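Local coordinates for periplasmic molybdate-binding protein (Azotobacter vinelandii, PDB 1ATG), which binds molybdate or tungstate in the cleft between its two domains, probably to deliver the oxyanion from the periplasm to an ABC transporter, at residues V98-S110 and A149-F162. Sequence-based numbering, arbitrary orientation.
Sequences VLAGNGWRHIAIS and AHSQTASGAADLGF. With ACT (acetate ion), chain C; SO4 (sulfate ion), chain D.
L160 CD1 rests on one face of the W104 indole in a CH-pi contact, 3.5 Å from the centroid of the five-membered ring and 15° off its normal, while L99 CD2 closes on the same methyl at 4.0 Å. The indole is held at its rim by NE1, which bonds V98 O from above the carbonyl plane. Strands 107-110 and 160-162 run parallel, stitched by L160 N to H106 O, A108 N to L160 O and F162 N to A108 O. On the face of I107 and L160, I107 CG1, anti to its own N (chi1 -179°), lies against L160 CB, and I107 CD1 meets the F162 ring obliquely; I109 CD1 lies at the edge of the ring, 3.8 Å from F162 CD2. On the other face A108 CB is a small knob in a shallow hollow made by A158 CB (3.8 Å), A149, Q152 CB and T153 OG1, so helix 149-154 rides close over the strand, nearly antiparallel to it. G161 leaves room there for T153 OG1, which bonds A149 O. At the solvent end R105 and D159 form a side-on salt bridge: R105 NE gives D159 OD2 a nearly linear bond (2.9 Å) from the syn side but out of the carboxylate plane, R105 NH2 uses the syn lone pair of D159 OD1, and R105 N takes the anti lone pair of OD2. An acetate, probably from the crystallisation liquor, bonds to the backbone N of H106 and D159 and to H106 ND1, its methyl over the guanidinium face toward the rim. With helix 146-154 on the A108 face and helix 116-127 on the I109 face, the parallel strands form the α/β sandwich of a periplasmic binding protein domain, the side chain of S110 about 5 Å from the bound tungstate.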
# COMPACT_ATOMS: atom_id res chain seq x y z
N VAL A 98 6.94 6.91 21.59
CA VAL A 98 5.94 5.99 22.14
C VAL A 98 6.33 4.54 21.91
O VAL A 98 6.04 3.70 22.76
CB VAL A 98 4.57 6.28 21.52
CG1 VAL A 98 4.51 6.01 20.02
CG2 VAL A 98 3.49 5.47 22.23
N LEU A 99 6.99 4.20 20.81
CA LEU A 99 7.31 2.82 20.52
C LEU A 99 8.20 2.14 21.55
O LEU A 99 8.16 0.92 21.69
CB LEU A 99 7.99 2.72 19.15
CG LEU A 99 7.06 2.95 17.97
CD1 LEU A 99 7.88 3.09 16.69
CD2 LEU A 99 6.06 1.81 17.83
N ALA A 100 9.05 2.91 22.22
CA ALA A 100 9.98 2.34 23.20
C ALA A 100 9.37 2.22 24.59
O ALA A 100 10.03 1.67 25.48
CB ALA A 100 11.23 3.20 23.25
N GLY A 101 8.15 2.68 24.79
CA GLY A 101 7.51 2.63 26.10
C GLY A 101 6.46 1.53 26.22
O GLY A 101 6.20 0.74 25.32
N ASN A 102 5.84 1.51 27.40
CA ASN A 102 4.82 0.52 27.73
C ASN A 102 3.45 1.15 27.91
O ASN A 102 2.58 0.58 28.58
CB ASN A 102 5.25 -0.26 28.98
CG ASN A 102 6.55 -1.02 28.77
OD1 ASN A 102 6.79 -1.63 27.73
ND2 ASN A 102 7.42 -0.97 29.77
N GLY A 103 3.20 2.29 27.28
CA GLY A 103 1.93 2.99 27.35
C GLY A 103 0.90 2.57 26.31
O GLY A 103 -0.05 3.30 26.02
N TRP A 104 1.01 1.37 25.78
CA TRP A 104 0.11 0.84 24.76
C TRP A 104 0.26 -0.67 24.80
O TRP A 104 1.28 -1.19 25.28
CB TRP A 104 0.44 1.40 23.38
CG TRP A 104 1.87 1.24 22.99
CD1 TRP A 104 2.91 2.09 23.30
CD2 TRP A 104 2.44 0.17 22.23
NE1 TRP A 104 4.08 1.61 22.77
CE2 TRP A 104 3.83 0.44 22.10
CE3 TRP A 104 1.94 -0.97 21.62
CZ2 TRP A 104 4.68 -0.41 21.41
CZ3 TRP A 104 2.79 -1.81 20.94
CH2 TRP A 104 4.16 -1.54 20.83
N ARG A 105 -0.72 -1.37 24.26
CA ARG A 105 -0.77 -2.82 24.32
C ARG A 105 -0.20 -3.46 23.07
O ARG A 105 0.91 -4.01 23.13
CB ARG A 105 -2.22 -3.26 24.59
CG ARG A 105 -2.72 -2.81 25.97
CD ARG A 105 -4.23 -2.92 26.07
NE ARG A 105 -4.83 -1.79 25.34
CZ ARG A 105 -6.12 -1.48 25.46
NH1 ARG A 105 -6.92 -2.22 26.22
NH2 ARG A 105 -6.61 -0.44 24.82
N HIS A 106 -0.91 -3.43 21.96
CA HIS A 106 -0.46 -4.04 20.72
C HIS A 106 -0.29 -3.06 19.57
O HIS A 106 -0.89 -1.98 19.55
CB HIS A 106 -1.50 -5.09 20.27
CG HIS A 106 -1.73 -6.16 21.28
ND1 HIS A 106 -2.74 -6.13 22.22
CD2 HIS A 106 -1.03 -7.30 21.53
CE1 HIS A 106 -2.68 -7.22 22.98
NE2 HIS A 106 -1.65 -7.94 22.58
N ILE A 107 0.54 -3.48 18.62
CA ILE A 107 0.76 -2.72 17.40
C ILE A 107 0.45 -3.65 16.23
O ILE A 107 0.99 -4.78 16.14
CB ILE A 107 2.20 -2.17 17.32
CG1 ILE A 107 2.37 -1.37 16.03
CG2 ILE A 107 3.29 -3.23 17.46
CD1 ILE A 107 3.64 -0.53 16.01
N ALA A 108 -0.43 -3.22 15.35
CA ALA A 108 -0.79 -3.98 14.16
C ALA A 108 0.24 -3.74 13.06
O ALA A 108 0.45 -2.60 12.64
CB ALA A 108 -2.18 -3.59 13.68
N ILE A 109 0.91 -4.81 12.64
CA ILE A 109 1.91 -4.71 11.58
C ILE A 109 1.57 -5.77 10.56
O ILE A 109 1.46 -6.97 10.90
CB ILE A 109 3.36 -4.87 12.06
CG1 ILE A 109 3.62 -3.90 13.23
CG2 ILE A 109 4.33 -4.66 10.90
CD1 ILE A 109 5.03 -3.84 13.73
N SER A 110 1.40 -5.38 9.30
CA SER A 110 1.08 -6.39 8.29
C SER A 110 2.28 -7.33 8.14
O SER A 110 3.43 -7.00 8.36
CB SER A 110 0.60 -5.79 6.99
OG SER A 110 1.49 -4.86 6.42
N ALA A 149 -4.28 -4.12 8.84
CA ALA A 149 -3.61 -3.35 9.89
C ALA A 149 -4.36 -2.04 10.14
O ALA A 149 -4.55 -1.64 11.29
CB ALA A 149 -2.17 -3.10 9.50
N HIS A 150 -4.74 -1.39 9.03
CA HIS A 150 -5.51 -0.15 9.18
C HIS A 150 -6.85 -0.37 9.86
O HIS A 150 -7.22 0.40 10.75
CB HIS A 150 -5.69 0.50 7.79
CG HIS A 150 -6.66 1.64 7.87
ND1 HIS A 150 -7.97 1.49 7.46
CD2 HIS A 150 -6.53 2.90 8.33
CE1 HIS A 150 -8.61 2.63 7.67
NE2 HIS A 150 -7.77 3.50 8.19
N SER A 151 -7.58 -1.41 9.47
CA SER A 151 -8.86 -1.73 10.08
C SER A 151 -8.73 -1.95 11.59
O SER A 151 -9.50 -1.43 12.41
CB SER A 151 -9.43 -3.04 9.48
OG SER A 151 -10.56 -3.40 10.26
N GLN A 152 -7.73 -2.73 11.96
CA GLN A 152 -7.50 -3.04 13.37
C GLN A 152 -7.16 -1.81 14.17
O GLN A 152 -7.57 -1.64 15.33
CB GLN A 152 -6.37 -4.05 13.49
CG GLN A 152 -6.69 -5.43 12.94
CD GLN A 152 -7.99 -6.03 13.45
OE1 GLN A 152 -8.18 -6.19 14.66
NE2 GLN A 152 -8.91 -6.35 12.55
N THR A 153 -6.37 -0.90 13.58
CA THR A 153 -6.00 0.32 14.27
C THR A 153 -7.17 1.29 14.33
O THR A 153 -7.42 1.93 15.35
CB THR A 153 -4.79 0.97 13.58
OG1 THR A 153 -3.74 -0.00 13.44
CG2 THR A 153 -4.23 2.11 14.42
N ALA A 154 -7.93 1.39 13.23
CA ALA A 154 -9.04 2.33 13.16
C ALA A 154 -10.15 2.05 14.16
O ALA A 154 -10.83 2.98 14.60
CB ALA A 154 -9.63 2.36 11.75
N SER A 155 -10.37 0.79 14.47
CA SER A 155 -11.39 0.42 15.44
C SER A 155 -10.86 0.43 16.87
O SER A 155 -11.64 0.21 17.81
CB SER A 155 -11.87 -1.01 15.13
OG SER A 155 -10.80 -1.92 15.30
N GLY A 156 -9.56 0.58 17.05
CA GLY A 156 -8.96 0.47 18.36
C GLY A 156 -8.65 -0.98 18.73
O GLY A 156 -8.14 -1.19 19.85
N ALA A 157 -8.89 -1.97 17.90
CA ALA A 157 -8.48 -3.34 18.22
C ALA A 157 -6.97 -3.40 18.48
O ALA A 157 -6.52 -4.27 19.25
CB ALA A 157 -8.89 -4.30 17.13
N ALA A 158 -6.19 -2.54 17.84
CA ALA A 158 -4.78 -2.35 18.12
C ALA A 158 -4.57 -0.89 18.54
O ALA A 158 -5.00 0.01 17.81
CB ALA A 158 -3.87 -2.66 16.94
N ASP A 159 -3.92 -0.63 19.66
CA ASP A 159 -3.62 0.73 20.08
C ASP A 159 -2.80 1.45 19.01
O ASP A 159 -3.05 2.63 18.79
CB ASP A 159 -2.84 0.70 21.41
CG ASP A 159 -3.70 0.38 22.62
OD1 ASP A 159 -4.92 0.69 22.63
OD2 ASP A 159 -3.15 -0.15 23.61
N LEU A 160 -1.83 0.77 18.42
CA LEU A 160 -0.97 1.35 17.40
C LEU A 160 -1.05 0.52 16.14
O LEU A 160 -1.31 -0.68 16.21
CB LEU A 160 0.50 1.35 17.86
CG LEU A 160 0.84 2.11 19.14
CD1 LEU A 160 2.35 2.05 19.36
CD2 LEU A 160 0.37 3.56 19.10
N GLY A 161 -0.65 1.12 15.02
CA GLY A 161 -0.52 0.35 13.79
C GLY A 161 0.39 1.06 12.81
O GLY A 161 0.50 2.28 12.81
N PHE A 162 1.03 0.25 11.96
CA PHE A 162 1.80 0.78 10.83
C PHE A 162 0.92 0.67 9.59
O PHE A 162 0.51 -0.42 9.17
CB PHE A 162 3.11 0.03 10.63
CG PHE A 162 4.26 0.54 11.45
CD1 PHE A 162 4.70 1.84 11.30
CD2 PHE A 162 4.90 -0.28 12.37
CE1 PHE A 162 5.77 2.31 12.04
CE2 PHE A 162 5.98 0.18 13.09
CZ PHE A 162 6.42 1.48 12.95
C ACT C . -4.77 -3.30 21.99
O ACT C . -3.73 -2.82 21.49
OXT ACT C . -4.76 -4.43 22.55
CH3 ACT C . -6.05 -2.54 22.00
S SO4 D . -10.36 -6.71 8.84
O1 SO4 D . -11.81 -6.34 8.69
O2 SO4 D . -9.84 -6.05 10.09
O3 SO4 D . -9.60 -6.23 7.65
O4 SO4 D . -10.22 -8.19 8.96
O HOH W 1 1.92 -2.59 8.25